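PDB 2IPQ: TraI domain-containing protein from Salmonella typhi, which is of unknown function, though its C-terminal domain, the part described here, belongs to a putative conjugal-transfer nickase/helicase TraI family of the helix-turn-helix clan. Local coordinates for residues L7-L15 / V47-H55; H82-C93 / K106-K114. All blocks are in the same frame, centred on the assembly; numbering follows the deposited sequence.

Contact 1: residues L7-L15 / V47-H55; sequences LGDLFWSWL and VFFLFLKSH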
loop_
_atom_site.group_PDB
_atom_site.type_symbol
_atom_site.label_atom_id
_atom_site.label_comp_id
_atom_site.label_asym_id
_atom_site.label_seq_id
_atom_site.Cartn_x
_atom_site.Cartn_y
_atom_site.Cartn_z
ATOM N N LEU A 7 1.890 -0.402 17.829
ATOM C CA LEU A 7 1.339 -1.132 16.707
ATOM C C LEU A 7 1.423 -0.344 15.383
ATOM O O LEU A 7 1.827 -0.874 14.356
ATOM C CB LEU A 7 -0.108 -1.515 17.024
ATOM C CG LEU A 7 -0.838 -2.399 16.019
ATOM C CD1 LEU A 7 0.027 -3.617 15.718
ATOM C CD2 LEU A 7 -2.180 -2.811 16.569
ATOM N N GLY A 8 1.032 0.921 15.418
ATOM C CA GLY A 8 1.278 1.848 14.317
ATOM C C GLY A 8 2.718 1.825 13.824
ATOM O O GLY A 8 2.957 1.550 12.634
ATOM N N ASP A 9 3.659 2.116 14.738
ATOM C CA ASP A 9 5.096 2.122 14.434
ATOM C C ASP A 9 5.610 0.769 13.891
ATOM O O ASP A 9 6.446 0.735 12.994
ATOM C CB ASP A 9 5.922 2.562 15.639
ATOM C CG ASP A 9 5.850 4.085 15.894
ATOM O OD1 ASP A 9 5.692 4.846 14.915
ATOM O OD2 ASP A 9 5.953 4.519 17.078
ATOM N N LEU A 10 5.094 -0.331 14.431
ATOM C CA LEU A 10 5.444 -1.664 13.966
ATOM C C LEU A 10 4.988 -1.845 12.532
ATOM O O LEU A 10 5.755 -2.287 11.672
ATOM C CB LEU A 10 4.741 -2.705 14.822
ATOM C CG LEU A 10 5.522 -3.944 15.250
ATOM C CD1 LEU A 10 4.552 -4.983 15.781
ATOM C CD2 LEU A 10 6.371 -4.513 14.114
ATOM N N PHE A 11 3.729 -1.514 12.263
ATOM C CA PHE A 11 3.212 -1.738 10.941
ATOM C C PHE A 11 3.941 -0.860 9.920
ATOM O O PHE A 11 4.273 -1.304 8.820
ATOM C CB PHE A 11 1.714 -1.465 10.856
ATOM C CG PHE A 11 1.241 -1.293 9.441
ATOM C CD1 PHE A 11 1.229 -0.046 8.845
ATOM C CD2 PHE A 11 0.838 -2.379 8.703
ATOM C CE1 PHE A 11 0.804 0.100 7.513
ATOM C CE2 PHE A 11 0.415 -2.243 7.373
ATOM C CZ PHE A 11 0.398 -0.986 6.788
ATOM N N TRP A 12 4.187 0.394 10.277
ATOM C CA TRP A 12 4.779 1.334 9.331
ATOM C C TRP A 12 6.271 0.994 9.121
ATOM O O TRP A 12 6.802 1.048 7.996
ATOM C CB TRP A 12 4.614 2.753 9.876
ATOM C CG TRP A 12 5.424 3.763 9.146
ATOM C CD1 TRP A 12 6.506 4.434 9.616
ATOM C CD2 TRP A 12 5.209 4.226 7.804
ATOM N NE1 TRP A 12 6.984 5.289 8.653
ATOM C CE2 TRP A 12 6.208 5.173 7.528
ATOM C CE3 TRP A 12 4.273 3.916 6.807
ATOM C CZ2 TRP A 12 6.302 5.826 6.297
ATOM C CZ3 TRP A 12 4.358 4.562 5.584
ATOM C CH2 TRP A 12 5.370 5.508 5.340
ATOM N N SER A 13 6.939 0.637 10.215
ATOM C CA SER A 13 8.300 0.139 10.163
ATOM C C SER A 13 8.434 -1.106 9.273
ATOM O O SER A 13 9.372 -1.224 8.483
ATOM C CB SER A 13 8.784 -0.173 11.587
ATOM O OG SER A 13 10.023 -0.842 11.535
ATOM N N TRP A 14 7.488 -2.038 9.401
ATOM C CA TRP A 14 7.464 -3.245 8.568
ATOM C C TRP A 14 7.245 -2.928 7.082
ATOM O O TRP A 14 7.923 -3.474 6.203
ATOM C CB TRP A 14 6.386 -4.214 9.087
ATOM C CG TRP A 14 5.990 -5.331 8.112
ATOM C CD1 TRP A 14 6.549 -6.577 8.007
ATOM C CD2 TRP A 14 4.951 -5.272 7.126
ATOM N NE1 TRP A 14 5.925 -7.297 7.007
ATOM C CE2 TRP A 14 4.937 -6.517 6.456
ATOM C CE3 TRP A 14 4.024 -4.283 6.747
ATOM C CZ2 TRP A 14 4.030 -6.804 5.424
ATOM C CZ3 TRP A 14 3.131 -4.567 5.723
ATOM C CH2 TRP A 14 3.140 -5.827 5.074
ATOM N N LEU A 15 6.282 -2.063 6.797
ATOM C CA LEU A 15 5.928 -1.707 5.409
ATOM C C LEU A 15 7.081 -0.943 4.761
ATOM O O LEU A 15 7.516 -1.233 3.636
ATOM C CB LEU A 15 4.701 -0.772 5.408
ATOM C CG LEU A 15 3.890 -0.465 4.132
ATOM C CD1 LEU A 15 4.164 0.899 3.613
ATOM C CD2 LEU A 15 3.985 -1.532 3.023
ATOM N N VAL A 47 -3.034 -5.390 2.519
ATOM C CA VAL A 47 -1.725 -5.053 3.083
ATOM C C VAL A 47 -1.668 -5.313 4.602
ATOM O O VAL A 47 -0.623 -5.616 5.156
ATOM C CB VAL A 47 -1.345 -3.591 2.828
ATOM C CG1 VAL A 47 -2.298 -2.675 3.591
ATOM C CG2 VAL A 47 0.085 -3.331 3.352
ATOM N N PHE A 48 -2.806 -5.202 5.276
ATOM C CA PHE A 48 -2.870 -5.465 6.706
ATOM C C PHE A 48 -2.881 -6.960 6.990
ATOM O O PHE A 48 -2.262 -7.424 7.938
ATOM C CB PHE A 48 -4.092 -4.794 7.299
ATOM C CG PHE A 48 -4.036 -3.288 7.238
ATOM C CD1 PHE A 48 -2.999 -2.596 7.854
ATOM C CD2 PHE A 48 -5.022 -2.573 6.575
ATOM C CE1 PHE A 48 -2.938 -1.205 7.804
ATOM C CE2 PHE A 48 -4.979 -1.195 6.508
ATOM C CZ PHE A 48 -3.935 -0.493 7.123
ATOM N N PHE A 49 -3.584 -7.720 6.163
ATOM C CA PHE A 49 -3.557 -9.176 6.271
ATOM C C PHE A 49 -2.145 -9.718 6.050
ATOM O O PHE A 49 -1.734 -10.676 6.698
ATOM C CB PHE A 49 -4.503 -9.795 5.245
ATOM C CG PHE A 49 -5.942 -9.701 5.619
ATOM C CD1 PHE A 49 -6.326 -9.687 6.948
ATOM C CD2 PHE A 49 -6.921 -9.639 4.639
ATOM C CE1 PHE A 49 -7.662 -9.605 7.305
ATOM C CE2 PHE A 49 -8.275 -9.559 4.988
ATOM C CZ PHE A 49 -8.636 -9.538 6.325
ATOM N N LEU A 50 -1.411 -9.100 5.123
ATOM C CA LEU A 50 -0.031 -9.491 4.869
ATOM C C LEU A 50 0.903 -9.183 6.053
ATOM O O LEU A 50 1.740 -9.999 6.385
ATOM C CB LEU A 50 0.470 -8.832 3.579
ATOM C CG LEU A 50 1.884 -9.192 3.118
ATOM C CD1 LEU A 50 2.111 -10.726 2.876
ATOM C CD2 LEU A 50 2.320 -8.344 1.889
ATOM N N PHE A 51 0.750 -8.010 6.672
ATOM C CA PHE A 51 1.399 -7.674 7.958
ATOM C C PHE A 51 1.108 -8.739 8.989
ATOM O O PHE A 51 2.017 -9.334 9.561
ATOM C CB PHE A 51 0.889 -6.318 8.498
ATOM C CG PHE A 51 1.366 -5.990 9.906
ATOM C CD1 PHE A 51 2.659 -5.520 10.133
ATOM C CD2 PHE A 51 0.524 -6.169 11.003
ATOM C CE1 PHE A 51 3.098 -5.221 11.422
ATOM C CE2 PHE A 51 0.957 -5.875 12.315
ATOM C CZ PHE A 51 2.243 -5.397 12.517
ATOM N N LEU A 52 -0.181 -8.967 9.215
ATOM C CA LEU A 52 -0.657 -9.897 10.202
ATOM C C LEU A 52 -0.019 -11.275 10.017
ATOM O O LEU A 52 0.229 -11.994 10.969
ATOM C CB LEU A 52 -2.185 -9.986 10.118
ATOM C CG LEU A 52 -3.045 -9.240 11.152
ATOM C CD1 LEU A 52 -2.245 -8.331 12.096
ATOM C CD2 LEU A 52 -4.239 -8.514 10.535
ATOM N N LYS A 53 0.243 -11.634 8.773
ATOM C CA LYS A 53 0.707 -12.969 8.441
ATOM C C LYS A 53 2.153 -13.146 8.904
ATOM O O LYS A 53 2.583 -14.262 9.183
ATOM C CB LYS A 53 0.548 -13.220 6.929
ATOM C CG LYS A 53 1.296 -14.426 6.369
ATOM C CD LYS A 53 0.661 -14.927 5.059
ATOM C CE LYS A 53 0.592 -13.829 3.989
ATOM N NZ LYS A 53 1.563 -14.019 2.854
ATOM N N SER A 54 2.899 -12.043 8.992
ATOM C CA SER A 54 4.278 -12.120 9.483
ATOM C C SER A 54 4.410 -11.776 10.955
ATOM O O SER A 54 5.437 -12.052 11.551
ATOM C CB SER A 54 5.224 -11.249 8.657
ATOM O OG SER A 54 4.959 -9.875 8.848
ATOM N N HIS A 55 3.368 -11.174 11.528
ATOM C CA HIS A 55 3.385 -10.698 12.913
ATOM C C HIS A 55 2.195 -11.241 13.675
ATOM O O HIS A 55 1.335 -10.474 14.108
ATOM C CB HIS A 55 3.356 -9.166 12.963
ATOM C CG HIS A 55 4.658 -8.530 12.589
ATOM N ND1 HIS A 55 4.873 -7.942 11.363
ATOM C CD2 HIS A 55 5.819 -8.406 13.276
ATOM C CE1 HIS A 55 6.107 -7.473 11.311
ATOM N NE2 HIS A 55 6.705 -7.742 12.458
#
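Phe51 is the bump of this interface. Its side chain fits as a knob into a hole on helix 4-20 made by Leu7, Leu10, Phe11 and Trp14. CG of Phe51 is anti to the backbone N (chi1 172°), which carries the ring into that hollow. Phe11 CB lies over one face of the ring, 4.2 Å from the Phe51 ring centroid, and His55 CB backs the opposite face. Leu7 CD1 and Leu10 CD1 close the far end, near Phe51 CE2 and CZ. The edge of Phe51 points at the face of Trp14 in an edge-to-face pair, with planes at 79°.

Trp14 lies across helix 46-54 like a lid. Phe51 CA sits over its six-membered ring, 3.9 Å from the centroid, and Leu50 CG meets its rim, 4.0 Å from Trp14 CZ2. His55 turns an edge to the same indole, with His55 CE1 3.5 Å from Trp14 CD1. Leu10 CD2 covers a face of the imidazole.

On the inner side Phe48 CE1 rests over the Phe11 ring, 3.5 Å from Phe11 CZ. No hydrogen bond crosses between the helices. Ser54 OG instead donates to Phe51 O in its own segment. Phe76 adds an edge-to-face ring beside Phe11. This is knob-into-hole packing of two nearly perpendicular helices (98°) around an aromatic cluster.

Contact 2: residues H82-C93 / K106-K114; sequences HRVSDSRRFWQC and KKLTGYLIK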
loop_
_atom_site.group_PDB
_atom_site.type_symbol
_atom_site.label_atom_id
_atom_site.label_comp_id
_atom_site.label_asym_id
_atom_site.label_seq_id
_atom_site.Cartn_x
_atom_site.Cartn_y
_atom_site.Cartn_z
ATOM N N HIS A 82 -0.427 8.591 5.059
ATOM C CA HIS A 82 -1.180 8.381 3.828
ATOM C C HIS A 82 -1.603 9.727 3.240
ATOM O O HIS A 82 -1.754 10.737 3.954
ATOM C CB HIS A 82 -2.383 7.452 4.048
ATOM C CG HIS A 82 -3.351 7.923 5.095
ATOM N ND1 HIS A 82 -3.061 7.912 6.446
ATOM C CD2 HIS A 82 -4.612 8.408 4.987
ATOM C CE1 HIS A 82 -4.099 8.381 7.120
ATOM N NE2 HIS A 82 -5.051 8.694 6.257
ATOM N N ARG A 83 -1.792 9.757 1.929
ATOM C CA ARG A 83 -2.340 10.954 1.319
ATOM C C ARG A 83 -3.827 11.152 1.695
ATOM O O ARG A 83 -4.640 10.229 1.654
ATOM C CB ARG A 83 -2.114 10.899 -0.185
ATOM C CG ARG A 83 -2.820 11.948 -0.989
ATOM C CD ARG A 83 -2.784 11.606 -2.499
ATOM N NE ARG A 83 -2.956 12.816 -3.316
ATOM C CZ ARG A 83 -3.487 12.831 -4.539
ATOM N NH1 ARG A 83 -3.905 11.714 -5.100
ATOM N NH2 ARG A 83 -3.610 13.972 -5.202
ATOM N N VAL A 84 -4.175 12.368 2.073
ATOM C CA VAL A 84 -5.565 12.726 2.260
ATOM C C VAL A 84 -5.785 13.955 1.415
ATOM O O VAL A 84 -5.202 15.018 1.645
ATOM C CB VAL A 84 -5.919 13.043 3.746
ATOM C CG1 VAL A 84 -7.369 13.547 3.855
ATOM C CG2 VAL A 84 -5.724 11.823 4.633
ATOM N N SER A 85 -6.630 13.805 0.417
ATOM C CA SER A 85 -6.802 14.860 -0.547
ATOM C C SER A 85 -8.218 15.439 -0.455
ATOM O O SER A 85 -9.179 14.851 -0.944
ATOM C CB SER A 85 -6.469 14.345 -1.947
ATOM O OG SER A 85 -6.916 15.253 -2.921
ATOM N N ASP A 86 -8.331 16.591 0.192
ATOM C CA ASP A 86 -9.636 17.227 0.418
ATOM C C ASP A 86 -10.640 16.225 1.033
ATOM O O ASP A 86 -11.752 16.020 0.504
ATOM C CB ASP A 86 -10.156 17.764 -0.914
ATOM C CG ASP A 86 -11.205 18.822 -0.751
ATOM O OD1 ASP A 86 -11.403 19.342 0.398
ATOM O OD2 ASP A 86 -11.842 19.135 -1.805
ATOM N N SER A 87 -10.219 15.605 2.141
ATOM C CA SER A 87 -11.013 14.634 2.913
ATOM C C SER A 87 -11.058 13.181 2.399
ATOM O O SER A 87 -11.529 12.281 3.089
ATOM C CB SER A 87 -12.399 15.183 3.286
ATOM O OG SER A 87 -13.391 14.730 2.390
ATOM N N ARG A 88 -10.558 12.939 1.201
ATOM C CA ARG A 88 -10.581 11.582 0.670
ATOM C C ARG A 88 -9.318 10.815 1.033
ATOM O O ARG A 88 -8.215 11.271 0.740
ATOM C CB ARG A 88 -10.770 11.614 -0.844
ATOM C CG ARG A 88 -10.158 10.449 -1.588
ATOM C CD ARG A 88 -10.422 10.621 -3.063
ATOM N NE ARG A 88 -10.957 9.391 -3.604
ATOM C CZ ARG A 88 -11.827 9.330 -4.600
ATOM N NH1 ARG A 88 -12.262 10.450 -5.166
ATOM N NH2 ARG A 88 -12.257 8.145 -5.025
ATOM N N ARG A 89 -9.483 9.653 1.667
ATOM C CA ARG A 89 -8.327 8.872 2.146
ATOM C C ARG A 89 -8.168 7.574 1.402
ATOM O O ARG A 89 -7.100 6.962 1.456
ATOM C CB ARG A 89 -8.397 8.617 3.663
ATOM C CG ARG A 89 -9.650 7.909 4.118
ATOM C CD ARG A 89 -9.836 8.015 5.620
ATOM N NE ARG A 89 -10.167 6.728 6.234
ATOM C CZ ARG A 89 -11.394 6.378 6.611
ATOM N NH1 ARG A 89 -12.412 7.214 6.434
ATOM N NH2 ARG A 89 -11.606 5.189 7.162
ATOM N N PHE A 90 -9.231 7.168 0.696
ATOM C CA PHE A 90 -9.240 5.935 -0.106
ATOM C C PHE A 90 -9.372 6.204 -1.596
ATOM O O PHE A 90 -10.231 6.962 -2.013
ATOM C CB PHE A 90 -10.376 4.995 0.348
ATOM C CG PHE A 90 -10.201 4.469 1.734
ATOM C CD1 PHE A 90 -9.178 3.591 2.023
ATOM C CD2 PHE A 90 -11.054 4.866 2.769
ATOM C CE1 PHE A 90 -8.995 3.105 3.319
ATOM C CE2 PHE A 90 -10.877 4.381 4.069
ATOM C CZ PHE A 90 -9.838 3.491 4.337
ATOM N N TRP A 91 -8.538 5.558 -2.406
ATOM C CA TRP A 91 -8.720 5.574 -3.846
ATOM C C TRP A 91 -9.102 4.179 -4.373
ATOM O O TRP A 91 -8.646 3.135 -3.853
ATOM C CB TRP A 91 -7.432 6.056 -4.535
ATOM C CG TRP A 91 -7.259 7.553 -4.557
ATOM C CD1 TRP A 91 -7.492 8.392 -5.618
ATOM C CD2 TRP A 91 -6.811 8.389 -3.472
ATOM N NE1 TRP A 91 -7.230 9.698 -5.254
ATOM C CE2 TRP A 91 -6.811 9.725 -3.946
ATOM C CE3 TRP A 91 -6.421 8.140 -2.148
ATOM C CZ2 TRP A 91 -6.430 10.810 -3.140
ATOM C CZ3 TRP A 91 -6.052 9.217 -1.349
ATOM C CH2 TRP A 91 -6.052 10.536 -1.852
ATOM N N GLN A 92 -9.944 4.152 -5.403
ATOM C CA GLN A 92 -10.173 2.917 -6.130
ATOM C C GLN A 92 -9.212 2.733 -7.269
ATOM O O GLN A 92 -8.772 3.700 -7.900
ATOM C CB GLN A 92 -11.579 2.872 -6.691
ATOM C CG GLN A 92 -12.606 2.633 -5.638
ATOM C CD GLN A 92 -13.855 3.387 -5.941
ATOM O OE1 GLN A 92 -14.563 3.067 -6.906
ATOM N NE2 GLN A 92 -14.137 4.413 -5.132
ATOM N N CYS A 93 -8.901 1.474 -7.539
ATOM C CA CYS A 93 -7.978 1.129 -8.603
ATOM C C CYS A 93 -8.531 -0.106 -9.261
ATOM O O CYS A 93 -9.262 -0.875 -8.622
ATOM C CB CYS A 93 -6.612 0.796 -8.017
ATOM S SG CYS A 93 -5.839 2.218 -7.188
ATOM N N LYS A 106 -9.512 -6.790 -11.226
ATOM C CA LYS A 106 -10.148 -6.791 -9.940
ATOM C C LYS A 106 -10.114 -5.353 -9.455
ATOM O O LYS A 106 -9.138 -4.617 -9.639
ATOM C CB LYS A 106 -9.445 -7.763 -8.993
ATOM C CG LYS A 106 -9.369 -7.322 -7.577
ATOM C CD LYS A 106 -9.434 -8.506 -6.596
ATOM C CE LYS A 106 -8.176 -9.376 -6.644
ATOM N NZ LYS A 106 -8.111 -10.089 -7.943
ATOM N N LYS A 107 -11.222 -4.949 -8.873
ATOM C CA LYS A 107 -11.341 -3.613 -8.351
ATOM C C LYS A 107 -10.889 -3.610 -6.910
ATOM O O LYS A 107 -11.294 -4.473 -6.129
ATOM C CB LYS A 107 -12.772 -3.123 -8.489
ATOM C CG LYS A 107 -12.817 -1.755 -9.106
ATOM C CD LYS A 107 -13.530 -1.785 -10.383
ATOM C CE LYS A 107 -12.931 -0.773 -11.345
ATOM N NZ LYS A 107 -13.002 -1.331 -12.755
ATOM N N LEU A 108 -10.030 -2.653 -6.566
ATOM C CA LEU A 108 -9.421 -2.595 -5.259
ATOM C C LEU A 108 -9.586 -1.175 -4.714
ATOM O O LEU A 108 -9.791 -0.231 -5.474
ATOM C CB LEU A 108 -7.915 -2.863 -5.388
ATOM C CG LEU A 108 -7.365 -4.176 -5.929
ATOM C CD1 LEU A 108 -5.840 -4.023 -6.008
ATOM C CD2 LEU A 108 -7.786 -5.329 -5.012
ATOM N N THR A 109 -9.478 -1.037 -3.397
ATOM C CA THR A 109 -9.370 0.277 -2.754
ATOM C C THR A 109 -8.226 0.251 -1.744
ATOM O O THR A 109 -7.827 -0.818 -1.281
ATOM C CB THR A 109 -10.727 0.807 -2.139
ATOM O OG1 THR A 109 -10.636 0.947 -0.734
ATOM C CG2 THR A 109 -11.894 -0.072 -2.476
ATOM N N GLY A 110 -7.686 1.424 -1.429
ATOM C CA GLY A 110 -6.626 1.506 -0.452
ATOM C C GLY A 110 -6.024 2.886 -0.417
ATOM O O GLY A 110 -6.583 3.829 -0.933
ATOM N N TYR A 111 -4.852 2.972 0.183
ATOM C CA TYR A 111 -4.232 4.231 0.528
ATOM C C TYR A 111 -3.253 4.591 -0.555
ATOM O O TYR A 111 -2.685 3.711 -1.193
ATOM C CB TYR A 111 -3.476 4.051 1.843
ATOM C CG TYR A 111 -4.371 3.845 3.048
ATOM C CD1 TYR A 111 -4.494 2.578 3.657
ATOM C CD2 TYR A 111 -5.093 4.906 3.583
ATOM C CE1 TYR A 111 -5.337 2.393 4.801
ATOM C CE2 TYR A 111 -5.924 4.739 4.707
ATOM C CZ TYR A 111 -6.042 3.486 5.307
ATOM O OH TYR A 111 -6.871 3.350 6.409
ATOM N N LEU A 112 -3.051 5.881 -0.756
ATOM C CA LEU A 112 -1.883 6.382 -1.470
ATOM C C LEU A 112 -0.854 6.975 -0.521
ATOM O O LEU A 112 -1.188 7.771 0.344
ATOM C CB LEU A 112 -2.306 7.459 -2.477
ATOM C CG LEU A 112 -3.100 6.960 -3.698
ATOM C CD1 LEU A 112 -3.330 8.141 -4.574
ATOM C CD2 LEU A 112 -2.323 5.935 -4.426
ATOM N N ILE A 113 0.403 6.607 -0.681
ATOM C CA ILE A 113 1.450 7.172 0.158
ATOM C C ILE A 113 2.543 7.753 -0.725
ATOM O O ILE A 113 3.053 7.062 -1.609
ATOM C CB ILE A 113 2.058 6.052 1.010
ATOM C CG1 ILE A 113 0.984 5.477 1.938
ATOM C CG2 ILE A 113 3.326 6.540 1.755
ATOM C CD1 ILE A 113 1.264 4.058 2.353
ATOM N N LYS A 114 2.905 9.006 -0.479
ATOM C CA LYS A 114 3.939 9.693 -1.245
ATOM C C LYS A 114 5.185 8.849 -1.274
ATOM O O LYS A 114 5.606 8.372 -0.218
ATOM C CB LYS A 114 4.302 11.010 -0.581
ATOM C CG LYS A 114 3.397 12.149 -0.891
ATOM C CD LYS A 114 3.953 13.468 -0.304
ATOM C CE LYS A 114 5.297 13.835 -0.930
ATOM N NZ LYS A 114 5.695 15.254 -0.686
HETATM O O HOH W 1 -4.485 7.603 1.215
#
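Trp91 and Gly110 form a hydrogen-bonded antiparallel pair, joined by Trp91 N to Gly110 O (3.0 Å) and by Gly110 N to Trp91 O. Cys93 and Leu108 repeat the pattern, with both bonds 2.8 Å: Cys93 N to Leu108 O and Leu108 N to Cys93 O. Gln92 and Thr109 make the non-hydrogen-bonded pair between them.

Before Trp91 the segment 82-93 leaves strand 105-114 at Arg83 and comes back to it at Phe90 and Trp91. Arg83 N gives a short, straight bond to Leu112 O (2.6 Å, 175°). A water bridges the gap in between. It accepts from Leu112 N and lies 2.7 Å from both Arg83 O and Arg89 O.

Leu112 fills the hollow under the loop. Its CD1 sits over the centre of the Trp91 indole, 3.7 Å from Trp91 CD2, and Arg88 CD covers the opposite face. The extended Arg83 chain runs alongside Leu112. On the other face of the strand Tyr111 meets two rings. Phe90 CE1 comes over its face, 3.6 Å from Tyr111 CZ, with the rings oblique. Tyr111 turns its edge to the face of His82.

Further out, Arg88 NE bonds Phe90 O in the guanidinium plane, and a type I' turn from Ser85 to Arg88 closes the loop. The Tyr111 hydroxyl is hydrogen-bonded to Glu77 and Gln73, and Arg89 makes a salt bridge with Glu77. Strands 39-43 and 131-133 flank the pair. The motif is an antiparallel beta hairpin, strands 91-96 and 105-114, inside a five-stranded sheet.

In the fold
Contact 1 joins helices 4-20 and 46-54, while contact 2 pairs neighbouring strands of the sheet. They share no element and lie on opposite sides of the chain's centre, with their own centres about 18 Å apart. Both are partly buried. Contact 1 is mostly rings and aliphatic groups, with no hydrogen bond between its segments; contact 2 adds a ladder of backbone bonds and a bridging water. They meet where helices pack on the sheet: Phe48 CZ lies 4.0 Å from Tyr111 CE1, and Trp12 CH2 lies 4.3 Å from Ile113 CG2. Helix 68-77 serves both, since Phe76 sets its ring against Phe11 and Tyr111.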